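Long-range contacts in putative adhesin (Bacteroides thetaiotaomicron, PDB 4QDG), which probably serves as a fimbrillin-type pilus component or adhesin at the outer membrane of this gut bacterium, and binds magnesium ions: residues 13-18 with 131-136; 40-45 with 67-72; 156-161 with 280-285. All coordinates share one frame; numbering follows the deposited sequence.

Overall arrangement
Contacts 1 and 2 lie close together at one end of the elongated chain, their centres about 7 Å apart, whereas contact 3 is at the other end, about 51 Å from the centre of each. The first two are joined by strand pairing: Leu17 O and Val15 O of contact 1 probably accept hydrogen bonds from Met67 N and Leu69 N of contact 2, both at 2.8 Å. Strand 140-159 pairs with both strands of contact 1 and supplies one strand of contact 3. The magnesium sites lie between the ends: one ion is about 14 Å from the Met67 side chain, and another, bound by Asn151, Leu273 and Glu276, about 12 Å from that of Met281.

Contact 1: 13-18 with 131-136; sequences HGVSLR and LTLATA
Gly14 and Ala136 form an antiparallel hydrogen-bonded pair at the end of a β-sandwich, of the transthyretin-like kind expected for fimbrillins. Gly14 N donates to Ala136 O (3.0 Å) and Ala136 N to Gly14 O (3.1 Å). At Gly14 the chain turns a corner, and beyond it strands 15-18 and 131-134, at 151° to each other, are separated by strand 140-159, their side chains meeting over one face of it.

The apolar part centres on Leu133. With CG anti to the backbone N (chi1 172°), this side chain reaches past the intervening strand and brings CD2 within 3.7 Å of Val15 CG1 and 3.8 Å of Leu17 CD2, sliding by both in the opposite direction. Phe78 of strand 75-82 also packs on Val15 and Leu17.

Polar groups close the outer end. The His13 ring lies over the Ala136 carbonyl, whose O is 3.3 Å above the ring plane and displaced toward the rim. Asp137 OD1 is hydrogen-bonded to His13 ND1, which helps to fix the rotation of the ring. At the ring edge, His13 NE2 shares a 2.7 Å hydrogen bond with Thr135 OG1, which also receives the N-H of Gly74.

Contact 2: 40-45 with 67-72; sequences LLVYDE and MKLDLK
The hydrophobic core of the β-sandwich is bridged here by Leu40 and Val42 of strand 38-44, which face Met67, Leu69 and Leu71 of segment 67-72. Strands 40-44 and 67-70 approach no closer than 11.2 Å between axes and cross at -29°, a spacing and twist characteristic of aligned sheets packed face to face. The first strand pairs with strands 49-55 and 75-82, the second with strand 15-20, and only side chains span the gap between them.

Met67, modelled as selenomethionine, meets Leu40 through two atoms. Its chain runs out extended and then bends at chi3 (-73°), which lays SE and CE across the base of Leu40: SE is 3.7 Å from Leu40 CG, and CE is 3.7 Å from Leu40 CB. Leu40 and Leu69 instead reach toward each other tip to tip, CD1 to CD1, at 3.9 Å. The same Leu69 CD1 also meets Val42 CG2 at 4.2 Å, so one methyl touches two successive inward-facing residues of the opposing strand. Farther along, Val42 CG1 is 4.3 Å from Leu71 CD2, a lighter touch. Phe78 and Phe19 extend the core around Leu40, while Leu69 also rests on Val15.

Alternation along strand 67-70 separates the chemistry of its two faces. Lys68 and Asp70 lie on the outer one, where Lys68 NZ and Asp70 OD2 form a 3.1 Å salt bridge. Toward strand 38-44 the contact is wholly apolar, so its cohesion comes from hydrophobic burial and van der Waals contact of aliphatic side chains and a selenomethionine rather than from directional bonds.

Contact 3: 156-161 with 280-285; sequences VLQQMN and SMIFFL
Val156 and Ile282 belong to a parallel pairing between strands 140-159 and 278-285, in the β-sandwich at the far end of the molecule, where Met281 also bonds the backbone of Arg154. The register continues through Leu157 with Phe283 and Gln158 with Phe284 to Gln159 with Leu285. Five backbone hydrogen bonds hold it, among them Val156 N to Met281 O (2.7 Å), Phe283 N to Val156 O (2.8 Å) and Leu285 N to Gln158 O (2.8 Å). In the usual parallel pattern, Val156 bonds to Met281 and Phe283, the residues flanking Ile282, and Gln158 to Phe283 and Leu285, flanking Phe284.

Leu157, Phe283 and Leu285 lie on the buried face. Leu285 CD1 reaches diagonally back to Leu157 CB at 3.9 Å, and Leu157 CD2 crosses the root of the Phe283 side chain. The Phe283 ring presents its edge to Val156 O and makes an edge-to-face contact with Trp291. From strand 246-251, Ile247 packs on Leu285 and Ile248 on Leu157 and Phe283.

The other face is close-packed too, but partly exposed at Ile282, Gln158 and Phe284. Val156 and Ile282 stand side by side, CB to CG1 3.8 Å apart. Gln158, with CG anti to the backbone N (chi1 -178°) and an extended chain, runs alongside Phe284; its CD is 3.8 Å from Phe284 CE1, with the amide and ring planes turned 62° apart. Ile282 CG2 lies over one face of that ring, toward its rim.

The loose, solvent side is the exposed turn beyond Gln159, where Met160 N still reaches Leu285 O. Gln159 NE2 is bound by Pro164 O, while a water joins the loosening ends: it donates to Gln159 OE1 and to Leu285 O (2.9 Å) and accepts from Asn161 N (3.0 Å).

Contact 1: 13-18 with 131-136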
ATOM      1  N   HIS A  13     -14.222 -33.429  -4.482  1.00 35.76           N
ATOM      2  CA  HIS A  13     -14.921 -32.283  -5.028  1.00 34.23           C
ATOM      3  C   HIS A  13     -14.516 -30.976  -4.316  1.00 35.79           C
ATOM      4  O   HIS A  13     -14.377 -30.951  -3.090  1.00 33.42           O
ATOM      5  CB  HIS A  13     -16.427 -32.537  -4.881  1.00 34.56           C
ATOM      6  CG  HIS A  13     -17.275 -31.623  -5.695  1.00 37.21           C
ATOM      7  ND1 HIS A  13     -17.601 -31.927  -6.998  1.00 39.73           N
ATOM      8  CD2 HIS A  13     -17.853 -30.453  -5.361  1.00 38.38           C
ATOM      9  CE1 HIS A  13     -18.361 -30.933  -7.415  1.00 38.40           C
ATOM     10  NE2 HIS A  13     -18.532 -30.021  -6.467  1.00 38.07           N
ATOM     11  N   GLY A  14     -14.336 -29.915  -5.095  1.00 33.63           N
ATOM     12  CA  GLY A  14     -14.015 -28.601  -4.550  1.00 33.65           C
ATOM     13  C   GLY A  14     -13.336 -27.637  -5.499  1.00 35.58           C
ATOM     14  O   GLY A  14     -13.656 -27.582  -6.686  1.00 35.04           O
ATOM     15  N   VAL A  15     -12.408 -26.844  -4.953  1.00 31.55           N
ATOM     16  CA  VAL A  15     -11.654 -25.853  -5.707  1.00 30.61           C
ATOM     17  C   VAL A  15     -10.175 -26.030  -5.442  1.00 32.07           C
ATOM     18  O   VAL A  15      -9.788 -26.642  -4.449  1.00 30.12           O
ATOM     19  CB  VAL A  15     -12.089 -24.385  -5.415  1.00 33.72           C
ATOM     20  CG1 VAL A  15     -13.551 -24.135  -5.797  1.00 32.44           C
ATOM     21  CG2 VAL A  15     -11.818 -24.003  -3.959  1.00 33.83           C
ATOM     22  N   SER A  16      -9.367 -25.469  -6.342  1.00 28.25           N
ATOM     23  CA  SER A  16      -7.914 -25.412  -6.295  1.00 27.48           C
ATOM     24  C   SER A  16      -7.538 -23.978  -6.633  1.00 33.11           C
ATOM     25  O   SER A  16      -7.705 -23.537  -7.769  1.00 34.12           O
ATOM     26  CB  SER A  16      -7.286 -26.422  -7.244  1.00 27.96           C
ATOM     27  OG  SER A  16      -5.882 -26.228  -7.271  1.00 37.45           O
ATOM     28  N   LEU A  17      -7.087 -23.233  -5.644  1.00 30.27           N
ATOM     29  CA  LEU A  17      -6.818 -21.815  -5.840  1.00 29.05           C
ATOM     30  C   LEU A  17      -5.373 -21.466  -6.003  1.00 32.46           C
ATOM     31  O   LEU A  17      -4.535 -21.904  -5.226  1.00 32.22           O
ATOM     32  CB  LEU A  17      -7.391 -20.986  -4.678  1.00 27.97           C
ATOM     33  CG  LEU A  17      -8.873 -21.163  -4.394  1.00 31.71           C
ATOM     34  CD1 LEU A  17      -9.289 -20.306  -3.207  1.00 32.16           C
ATOM     35  CD2 LEU A  17      -9.715 -20.834  -5.622  1.00 31.52           C
ATOM     36  N   ARG A  18      -5.107 -20.612  -6.996  1.00 29.29           N
ATOM     37  CA  ARG A  18      -3.807 -19.991  -7.274  1.00 29.09           C
ATOM     38  C   ARG A  18      -3.904 -18.550  -6.776  1.00 31.55           C
ATOM     39  O   ARG A  18      -4.982 -17.941  -6.852  1.00 31.06           O
ATOM     40  CB  ARG A  18      -3.456 -20.059  -8.782  1.00 27.92           C
ATOM     41  CG  ARG A  18      -2.123 -19.385  -9.151  1.00 36.50           C
ATOM     42  CD  ARG A  18      -1.745 -19.562 -10.606  1.00 34.74           C
ATOM     43  NE  ARG A  18      -0.378 -19.100 -10.850  1.00 43.21           N
ATOM     44  CZ  ARG A  18      -0.010 -18.289 -11.841  1.00 61.88           C
ATOM     45  NH1 ARG A  18      -0.912 -17.836 -12.710  1.00 48.03           N
ATOM     46  NH2 ARG A  18       1.258 -17.915 -11.966  1.00 48.62           N
ATOM     47  N   LEU A 131     -12.518 -13.708  -5.338  1.00 30.79           N
ATOM     48  CA  LEU A 131     -12.936 -14.502  -6.469  1.00 30.58           C
ATOM     49  C   LEU A 131     -14.208 -15.300  -6.158  1.00 33.61           C
ATOM     50  O   LEU A 131     -14.333 -15.848  -5.067  1.00 33.06           O
ATOM     51  CB  LEU A 131     -11.777 -15.469  -6.845  1.00 30.00           C
ATOM     52  CG  LEU A 131     -11.984 -16.365  -8.077  1.00 35.02           C
ATOM     53  CD1 LEU A 131     -11.732 -15.600  -9.353  1.00 34.13           C
ATOM     54  CD2 LEU A 131     -11.094 -17.605  -8.004  1.00 37.28           C
ATOM     55  N   THR A 132     -15.142 -15.345  -7.126  1.00 29.20           N
ATOM     56  CA  THR A 132     -16.345 -16.182  -7.056  1.00 29.45           C
ATOM     57  C   THR A 132     -16.066 -17.380  -7.954  1.00 30.15           C
ATOM     58  O   THR A 132     -15.621 -17.201  -9.100  1.00 28.36           O
ATOM     59  CB  THR A 132     -17.636 -15.432  -7.423  1.00 32.87           C
ATOM     60  OG1 THR A 132     -17.771 -14.308  -6.577  1.00 36.98           O
ATOM     61  CG2 THR A 132     -18.863 -16.278  -7.239  1.00 25.55           C
ATOM     62  N   LEU A 133     -16.247 -18.596  -7.421  1.00 26.17           N
ATOM     63  CA  LEU A 133     -15.927 -19.785  -8.204  1.00 27.17           C
ATOM     64  C   LEU A 133     -16.783 -20.966  -7.769  1.00 31.44           C
ATOM     65  O   LEU A 133     -16.957 -21.212  -6.566  1.00 30.84           O
ATOM     66  CB  LEU A 133     -14.396 -20.093  -8.084  1.00 26.88           C
ATOM     67  CG  LEU A 133     -13.830 -21.404  -8.658  1.00 31.91           C
ATOM     68  CD1 LEU A 133     -13.889 -21.435 -10.211  1.00 31.34           C
ATOM     69  CD2 LEU A 133     -12.389 -21.591  -8.209  1.00 32.26           C
ATOM     70  N   ALA A 134     -17.355 -21.668  -8.769  1.00 28.04           N
ATOM     71  CA  ALA A 134     -18.144 -22.865  -8.534  1.00 28.98           C
ATOM     72  C   ALA A 134     -17.187 -24.059  -8.419  1.00 36.12           C
ATOM     73  O   ALA A 134     -16.136 -24.087  -9.070  1.00 34.98           O
ATOM     74  CB  ALA A 134     -19.154 -23.086  -9.655  1.00 29.59           C
ATOM     75  N   THR A 135     -17.532 -25.007  -7.559  1.00 34.05           N
ATOM     76  CA  THR A 135     -16.739 -26.214  -7.339  1.00 34.97           C
ATOM     77  C   THR A 135     -16.891 -27.174  -8.506  1.00 39.16           C
ATOM     78  O   THR A 135     -17.861 -27.087  -9.264  1.00 40.27           O
ATOM     79  CB  THR A 135     -17.181 -26.920  -6.052  1.00 42.78           C
ATOM     80  OG1 THR A 135     -18.561 -27.293  -6.184  1.00 42.83           O
ATOM     81  CG2 THR A 135     -16.943 -26.084  -4.811  1.00 37.85           C
ATOM     82  N   ALA A 136     -15.954 -28.112  -8.625  1.00 33.35           N
ATOM     83  CA  ALA A 136     -16.006 -29.146  -9.634  1.00 32.09           C
ATOM     84  C   ALA A 136     -15.472 -30.456  -9.077  1.00 36.50           C
ATOM     85  O   ALA A 136     -14.804 -30.464  -8.036  1.00 36.01           O
ATOM     86  CB  ALA A 136     -15.206 -28.728 -10.861  1.00 31.73           C
TER

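Contact 2: 40-45 with 67-72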
ATOM      1  N   LEU A  40      -7.088 -16.953   3.778  1.00 32.64           N
ATOM      2  CA  LEU A  40      -8.108 -17.234   2.757  1.00 30.90           C
ATOM      3  C   LEU A  40      -9.459 -17.504   3.462  1.00 36.06           C
ATOM      4  O   LEU A  40      -9.560 -18.391   4.310  1.00 35.76           O
ATOM      5  CB  LEU A  40      -7.655 -18.417   1.862  1.00 29.80           C
ATOM      6  CG  LEU A  40      -8.511 -18.814   0.641  1.00 33.58           C
ATOM      7  CD1 LEU A  40      -9.737 -19.640   1.049  1.00 34.58           C
ATOM      8  CD2 LEU A  40      -8.843 -17.631  -0.281  1.00 32.43           C
ATOM      9  N   LEU A  41     -10.480 -16.729   3.101  1.00 33.21           N
ATOM     10  CA  LEU A  41     -11.824 -16.831   3.679  1.00 33.55           C
ATOM     11  C   LEU A  41     -12.804 -17.395   2.672  1.00 36.39           C
ATOM     12  O   LEU A  41     -12.767 -17.015   1.499  1.00 36.01           O
ATOM     13  CB  LEU A  41     -12.312 -15.462   4.168  1.00 33.86           C
ATOM     14  CG  LEU A  41     -11.421 -14.766   5.183  1.00 38.68           C
ATOM     15  CD1 LEU A  41     -11.562 -13.296   5.059  1.00 38.22           C
ATOM     16  CD2 LEU A  41     -11.729 -15.209   6.579  1.00 38.29           C
ATOM     17  N   VAL A  42     -13.665 -18.321   3.131  1.00 31.74           N
ATOM     18  CA  VAL A  42     -14.646 -19.015   2.309  1.00 30.57           C
ATOM     19  C   VAL A  42     -16.029 -18.561   2.723  1.00 35.38           C
ATOM     20  O   VAL A  42     -16.380 -18.655   3.894  1.00 35.76           O
ATOM     21  CB  VAL A  42     -14.518 -20.584   2.382  1.00 33.96           C
ATOM     22  CG1 VAL A  42     -15.454 -21.270   1.377  1.00 33.52           C
ATOM     23  CG2 VAL A  42     -13.077 -21.056   2.175  1.00 32.60           C
ATOM     24  N   TYR A  43     -16.814 -18.097   1.745  1.00 32.59           N
ATOM     25  CA  TYR A  43     -18.203 -17.694   1.916  1.00 33.89           C
ATOM     26  C   TYR A  43     -19.073 -18.471   0.928  1.00 38.76           C
ATOM     27  O   TYR A  43     -18.613 -18.807  -0.161  1.00 38.44           O
ATOM     28  CB  TYR A  43     -18.374 -16.167   1.702  1.00 34.35           C
ATOM     29  CG  TYR A  43     -17.597 -15.328   2.694  1.00 36.50           C
ATOM     30  CD1 TYR A  43     -18.066 -15.132   3.990  1.00 38.30           C
ATOM     31  CD2 TYR A  43     -16.383 -14.746   2.346  1.00 36.51           C
ATOM     32  CE1 TYR A  43     -17.335 -14.395   4.920  1.00 39.17           C
ATOM     33  CE2 TYR A  43     -15.651 -13.990   3.264  1.00 37.89           C
ATOM     34  CZ  TYR A  43     -16.137 -13.805   4.548  1.00 48.37           C
ATOM     35  OH  TYR A  43     -15.419 -13.031   5.434  1.00 51.56           O
ATOM     36  N   ASP A  44     -20.335 -18.711   1.273  1.00 35.73           N
ATOM     37  CA  ASP A  44     -21.236 -19.372   0.334  1.00 35.77           C
ATOM     38  C   ASP A  44     -21.801 -18.320  -0.663  1.00 43.18           C
ATOM     39  O   ASP A  44     -21.444 -17.137  -0.592  1.00 42.21           O
ATOM     40  CB  ASP A  44     -22.355 -20.142   1.057  1.00 37.42           C
ATOM     41  CG  ASP A  44     -23.261 -19.342   1.973  1.00 45.51           C
ATOM     42  OD1 ASP A  44     -23.606 -18.175   1.620  1.00 43.08           O
ATOM     43  OD2 ASP A  44     -23.697 -19.902   3.002  1.00 56.85           O
ATOM     44  N   GLU A  45     -22.704 -18.751  -1.561  1.00 42.38           N
ATOM     45  CA  GLU A  45     -23.318 -17.898  -2.586  1.00 42.12           C
ATOM     46  C   GLU A  45     -24.107 -16.736  -1.966  1.00 45.64           C
ATOM     47  O   GLU A  45     -24.202 -15.692  -2.601  1.00 44.22           O
ATOM     48  CB  GLU A  45     -24.223 -18.751  -3.499  1.00 44.46           C
ATOM     49  CG  GLU A  45     -24.604 -18.075  -4.807  1.00 54.66           C
ATOM     50  CD  GLU A  45     -25.283 -18.951  -5.839  1.00 72.40           C
ATOM     51  OE1 GLU A  45     -26.246 -19.671  -5.489  1.00 77.54           O
ATOM     52  OE2 GLU A  45     -24.891 -18.853  -7.022  1.00 60.89           O
HETATM   53  N   MSE A  67      -3.927 -23.937  -3.419  1.00 29.20           N
HETATM   54  CA  MSE A  67      -4.652 -24.302  -2.224  1.00 29.11           C
HETATM   55  C   MSE A  67      -5.809 -25.200  -2.623  1.00 35.69           C
HETATM   56  O   MSE A  67      -6.751 -24.745  -3.273  1.00 34.90           O
HETATM   57  CB  MSE A  67      -5.149 -23.071  -1.454  1.00 30.14           C
HETATM   58  CG  MSE A  67      -5.782 -23.448  -0.120  1.00 35.76           C
HETATM   59 SE   MSE A  67      -6.642 -21.948   0.731  0.75 41.20          SE
HETATM   60  CE  MSE A  67      -5.004 -20.987   1.296  1.00 37.35           C
ATOM     61  N   LYS A  68      -5.730 -26.481  -2.227  1.00 33.73           N
ATOM     62  CA  LYS A  68      -6.761 -27.465  -2.481  1.00 32.30           C
ATOM     63  C   LYS A  68      -7.809 -27.360  -1.390  1.00 34.95           C
ATOM     64  O   LYS A  68      -7.469 -27.426  -0.208  1.00 36.69           O
ATOM     65  CB  LYS A  68      -6.126 -28.849  -2.524  1.00 34.78           C
ATOM     66  CG  LYS A  68      -7.080 -29.991  -2.804  1.00 32.56           C
ATOM     67  CD  LYS A  68      -6.327 -31.345  -2.761  1.00 41.49           C
ATOM     68  CE  LYS A  68      -6.048 -31.868  -1.363  1.00 50.47           C
ATOM     69  NZ  LYS A  68      -7.278 -32.392  -0.708  1.00 59.08           N
ATOM     70  N   LEU A  69      -9.073 -27.142  -1.775  1.00 30.05           N
ATOM     71  CA  LEU A  69     -10.156 -27.058  -0.813  1.00 30.26           C
ATOM     72  C   LEU A  69     -11.223 -28.072  -1.120  1.00 34.48           C
ATOM     73  O   LEU A  69     -11.872 -27.985  -2.162  1.00 35.39           O
ATOM     74  CB  LEU A  69     -10.787 -25.645  -0.733  1.00 30.11           C
ATOM     75  CG  LEU A  69      -9.942 -24.505  -0.174  1.00 36.28           C
ATOM     76  CD1 LEU A  69     -10.603 -23.152  -0.451  1.00 37.25           C
ATOM     77  CD2 LEU A  69      -9.744 -24.647   1.311  1.00 40.64           C
ATOM     78  N   ASP A  70     -11.444 -29.006  -0.188  1.00 31.41           N
ATOM     79  CA  ASP A  70     -12.540 -29.959  -0.278  1.00 33.05           C
ATOM     80  C   ASP A  70     -13.801 -29.225   0.160  1.00 37.54           C
ATOM     81  O   ASP A  70     -13.838 -28.694   1.262  1.00 37.83           O
ATOM     82  CB  ASP A  70     -12.268 -31.226   0.561  1.00 35.91           C
ATOM     83  CG  ASP A  70     -11.219 -32.108  -0.068  1.00 43.34           C
ATOM     84  OD1 ASP A  70     -11.476 -32.642  -1.173  1.00 43.40           O
ATOM     85  OD2 ASP A  70     -10.128 -32.229   0.513  1.00 51.62           O
ATOM     86  N   LEU A  71     -14.784 -29.103  -0.741  1.00 34.62           N
ATOM     87  CA  LEU A  71     -16.011 -28.364  -0.470  1.00 33.85           C
ATOM     88  C   LEU A  71     -17.234 -29.077  -1.001  1.00 40.98           C
ATOM     89  O   LEU A  71     -17.171 -29.744  -2.040  1.00 43.12           O
ATOM     90  CB  LEU A  71     -15.945 -26.945  -1.098  1.00 32.01           C
ATOM     91  CG  LEU A  71     -14.949 -25.941  -0.498  1.00 34.71           C
ATOM     92  CD1 LEU A  71     -14.801 -24.741  -1.376  1.00 32.54           C
ATOM     93  CD2 LEU A  71     -15.332 -25.552   0.928  1.00 34.52           C
ATOM     94  N   LYS A  72     -18.356 -28.903  -0.301  1.00 37.69           N
ATOM     95  CA  LYS A  72     -19.667 -29.388  -0.719  1.00 38.90           C
ATOM     96  C   LYS A  72     -20.026 -28.660  -2.033  1.00 41.72           C
ATOM     97  O   LYS A  72     -19.797 -27.446  -2.109  1.00 39.15           O
ATOM     98  CB  LYS A  72     -20.694 -29.102   0.395  1.00 42.40           C
ATOM     99  CG  LYS A  72     -22.132 -29.514   0.068  1.00 63.07           C
ATOM    100  CD  LYS A  72     -23.143 -28.893   1.045  1.00 70.92           C
ATOM    101  CE  LYS A  72     -23.582 -27.484   0.680  1.00 66.86           C
ATOM    102  NZ  LYS A  72     -24.214 -26.793   1.845  1.00 62.15           N
TER

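Contact 3: 156-161 with 280-285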
ATOM      1  N   VAL A 156      12.323  13.973  -0.618  1.00 27.88           N
ATOM      2  CA  VAL A 156      13.671  14.516  -0.665  1.00 26.20           C
ATOM      3  C   VAL A 156      13.634  16.052  -0.761  1.00 28.54           C
ATOM      4  O   VAL A 156      12.837  16.608  -1.511  1.00 26.78           O
ATOM      5  CB  VAL A 156      14.500  13.876  -1.808  1.00 29.06           C
ATOM      6  CG1 VAL A 156      15.861  14.562  -1.988  1.00 28.39           C
ATOM      7  CG2 VAL A 156      14.700  12.378  -1.567  1.00 28.95           C
ATOM      8  N   LEU A 157      14.483  16.722   0.044  1.00 26.09           N
ATOM      9  CA  LEU A 157      14.675  18.171   0.013  1.00 26.58           C
ATOM     10  C   LEU A 157      16.068  18.411  -0.513  1.00 31.99           C
ATOM     11  O   LEU A 157      17.027  17.876   0.033  1.00 30.15           O
ATOM     12  CB  LEU A 157      14.450  18.842   1.376  1.00 27.12           C
ATOM     13  CG  LEU A 157      13.168  18.519   2.145  1.00 30.41           C
ATOM     14  CD1 LEU A 157      13.119  19.305   3.413  1.00 30.25           C
ATOM     15  CD2 LEU A 157      11.919  18.806   1.296  1.00 29.66           C
ATOM     16  N   GLN A 158      16.166  19.118  -1.656  1.00 29.17           N
ATOM     17  CA  GLN A 158      17.418  19.371  -2.356  1.00 27.30           C
ATOM     18  C   GLN A 158      17.592  20.839  -2.681  1.00 31.29           C
ATOM     19  O   GLN A 158      16.696  21.446  -3.238  1.00 30.77           O
ATOM     20  CB  GLN A 158      17.435  18.560  -3.651  1.00 27.97           C
ATOM     21  CG  GLN A 158      18.733  18.708  -4.477  1.00 30.66           C
ATOM     22  CD  GLN A 158      18.907  17.605  -5.488  1.00 38.58           C
ATOM     23  OE1 GLN A 158      18.302  16.525  -5.384  1.00 32.81           O
ATOM     24  NE2 GLN A 158      19.778  17.834  -6.458  1.00 24.04           N
ATOM     25  N   GLN A 159      18.746  21.413  -2.369  1.00 31.36           N
ATOM     26  CA  GLN A 159      18.970  22.823  -2.736  1.00 32.29           C
ATOM     27  C   GLN A 159      19.287  22.905  -4.208  1.00 38.25           C
ATOM     28  O   GLN A 159      20.077  22.112  -4.701  1.00 38.52           O
ATOM     29  CB  GLN A 159      20.076  23.464  -1.913  1.00 33.15           C
ATOM     30  CG  GLN A 159      19.584  23.927  -0.564  1.00 46.20           C
ATOM     31  CD  GLN A 159      20.378  25.099  -0.090  1.00 58.38           C
ATOM     32  OE1 GLN A 159      20.344  26.174  -0.695  1.00 50.78           O
ATOM     33  NE2 GLN A 159      21.112  24.908   0.999  1.00 47.90           N
HETATM   34  N   MSE A 160      18.627  23.829  -4.913  1.00 37.27           N
HETATM   35  CA  MSE A 160      18.827  24.118  -6.330  1.00 37.68           C
HETATM   36  C   MSE A 160      20.296  24.458  -6.625  1.00 42.07           C
HETATM   37  O   MSE A 160      20.823  24.002  -7.639  1.00 42.41           O
HETATM   38  CB  MSE A 160      17.935  25.279  -6.740  1.00 40.80           C
HETATM   39  CG  MSE A 160      17.780  25.402  -8.230  1.00 50.76           C
HETATM   40 SE   MSE A 160      17.129  27.164  -8.720  0.75 62.61          SE
HETATM   41  CE  MSE A 160      18.792  28.146  -8.513  1.00 60.18           C
ATOM     42  N   ASN A 161      20.954  25.238  -5.736  1.00 38.88           N
ATOM     43  CA  ASN A 161      22.360  25.634  -5.907  1.00 40.36           C
ATOM     44  C   ASN A 161      23.343  24.495  -5.536  1.00 42.44           C
ATOM     45  O   ASN A 161      24.517  24.581  -5.886  1.00 42.32           O
ATOM     46  CB  ASN A 161      22.696  26.916  -5.120  1.00 38.78           C
ATOM     47  CG  ASN A 161      22.582  26.824  -3.617  1.00 57.65           C
ATOM     48  OD1 ASN A 161      22.382  25.760  -3.028  1.00 49.12           O
ATOM     49  ND2 ASN A 161      22.687  27.966  -2.952  1.00 49.72           N
ATOM     50  N   SER A 280       8.754   8.376  -4.813  1.00 26.13           N
ATOM     51  CA  SER A 280       9.819   9.287  -4.407  1.00 24.56           C
ATOM     52  C   SER A 280       9.511  10.662  -4.939  1.00 31.80           C
ATOM     53  O   SER A 280       8.972  10.799  -6.047  1.00 32.35           O
ATOM     54  CB  SER A 280      11.210   8.800  -4.805  1.00 22.36           C
ATOM     55  OG  SER A 280      11.435   8.794  -6.200  1.00 36.58           O
HETATM   56  N   MSE A 281       9.728  11.675  -4.104  1.00 28.21           N
HETATM   57  CA  MSE A 281       9.425  13.050  -4.489  1.00 28.02           C
HETATM   58  C   MSE A 281      10.543  13.978  -4.077  1.00 29.64           C
HETATM   59  O   MSE A 281      10.868  14.063  -2.896  1.00 27.60           O
HETATM   60  CB  MSE A 281       8.112  13.515  -3.869  1.00 30.10           C
HETATM   61  CG  MSE A 281       6.929  12.634  -4.177  1.00 37.47           C
HETATM   62 SE   MSE A 281       5.363  13.300  -3.220  0.75 45.96          SE
HETATM   63  CE  MSE A 281       4.896  14.788  -4.425  1.00 41.10           C
ATOM     64  N   ILE A 282      11.109  14.688  -5.048  1.00 25.33           N
ATOM     65  CA  ILE A 282      12.190  15.635  -4.790  1.00 25.50           C
ATOM     66  C   ILE A 282      11.646  17.051  -4.916  1.00 30.71           C
ATOM     67  O   ILE A 282      11.123  17.421  -5.967  1.00 27.63           O
ATOM     68  CB  ILE A 282      13.435  15.422  -5.693  1.00 27.84           C
ATOM     69  CG1 ILE A 282      13.936  13.953  -5.604  1.00 27.41           C
ATOM     70  CG2 ILE A 282      14.538  16.416  -5.304  1.00 29.60           C
ATOM     71  CD1 ILE A 282      14.934  13.576  -6.647  1.00 35.95           C
ATOM     72  N   PHE A 283      11.766  17.817  -3.828  1.00 27.98           N
ATOM     73  CA  PHE A 283      11.389  19.220  -3.776  1.00 27.34           C
ATOM     74  C   PHE A 283      12.680  20.047  -3.761  1.00 30.16           C
ATOM     75  O   PHE A 283      13.607  19.739  -3.005  1.00 29.10           O
ATOM     76  CB  PHE A 283      10.496  19.516  -2.554  1.00 28.54           C
ATOM     77  CG  PHE A 283       9.158  18.801  -2.554  1.00 29.45           C
ATOM     78  CD1 PHE A 283       9.043  17.499  -2.078  1.00 32.21           C
ATOM     79  CD2 PHE A 283       8.009  19.442  -3.002  1.00 30.81           C
ATOM     80  CE1 PHE A 283       7.805  16.839  -2.079  1.00 32.48           C
ATOM     81  CE2 PHE A 283       6.777  18.783  -3.006  1.00 33.98           C
ATOM     82  CZ  PHE A 283       6.682  17.485  -2.535  1.00 32.09           C
ATOM     83  N   PHE A 284      12.750  21.075  -4.609  1.00 27.12           N
ATOM     84  CA  PHE A 284      13.946  21.921  -4.689  1.00 26.79           C
ATOM     85  C   PHE A 284      13.752  23.174  -3.845  1.00 29.09           C
ATOM     86  O   PHE A 284      12.670  23.767  -3.849  1.00 28.19           O
ATOM     87  CB  PHE A 284      14.314  22.250  -6.144  1.00 28.26           C
ATOM     88  CG  PHE A 284      14.619  20.988  -6.912  1.00 29.76           C
ATOM     89  CD1 PHE A 284      15.889  20.413  -6.861  1.00 34.06           C
ATOM     90  CD2 PHE A 284      13.622  20.333  -7.627  1.00 28.90           C
ATOM     91  CE1 PHE A 284      16.163  19.230  -7.549  1.00 34.27           C
ATOM     92  CE2 PHE A 284      13.884  19.137  -8.279  1.00 32.00           C
ATOM     93  CZ  PHE A 284      15.147  18.582  -8.226  1.00 31.13           C
ATOM     94  N   LEU A 285      14.789  23.512  -3.062  1.00 24.58           N
ATOM     95  CA  LEU A 285      14.749  24.644  -2.144  1.00 25.81           C
ATOM     96  C   LEU A 285      15.724  25.724  -2.540  1.00 31.79           C
ATOM     97  O   LEU A 285      16.801  25.453  -3.069  1.00 31.28           O
ATOM     98  CB  LEU A 285      15.047  24.216  -0.681  1.00 25.73           C
ATOM     99  CG  LEU A 285      14.267  23.005  -0.103  1.00 29.35           C
ATOM    100  CD1 LEU A 285      14.647  22.764   1.356  1.00 28.53           C
ATOM    101  CD2 LEU A 285      12.753  23.168  -0.256  1.00 29.25           C
TER
HETATM  102  O   HOH W   1      19.423  26.692  -3.553  1.00 34.11           O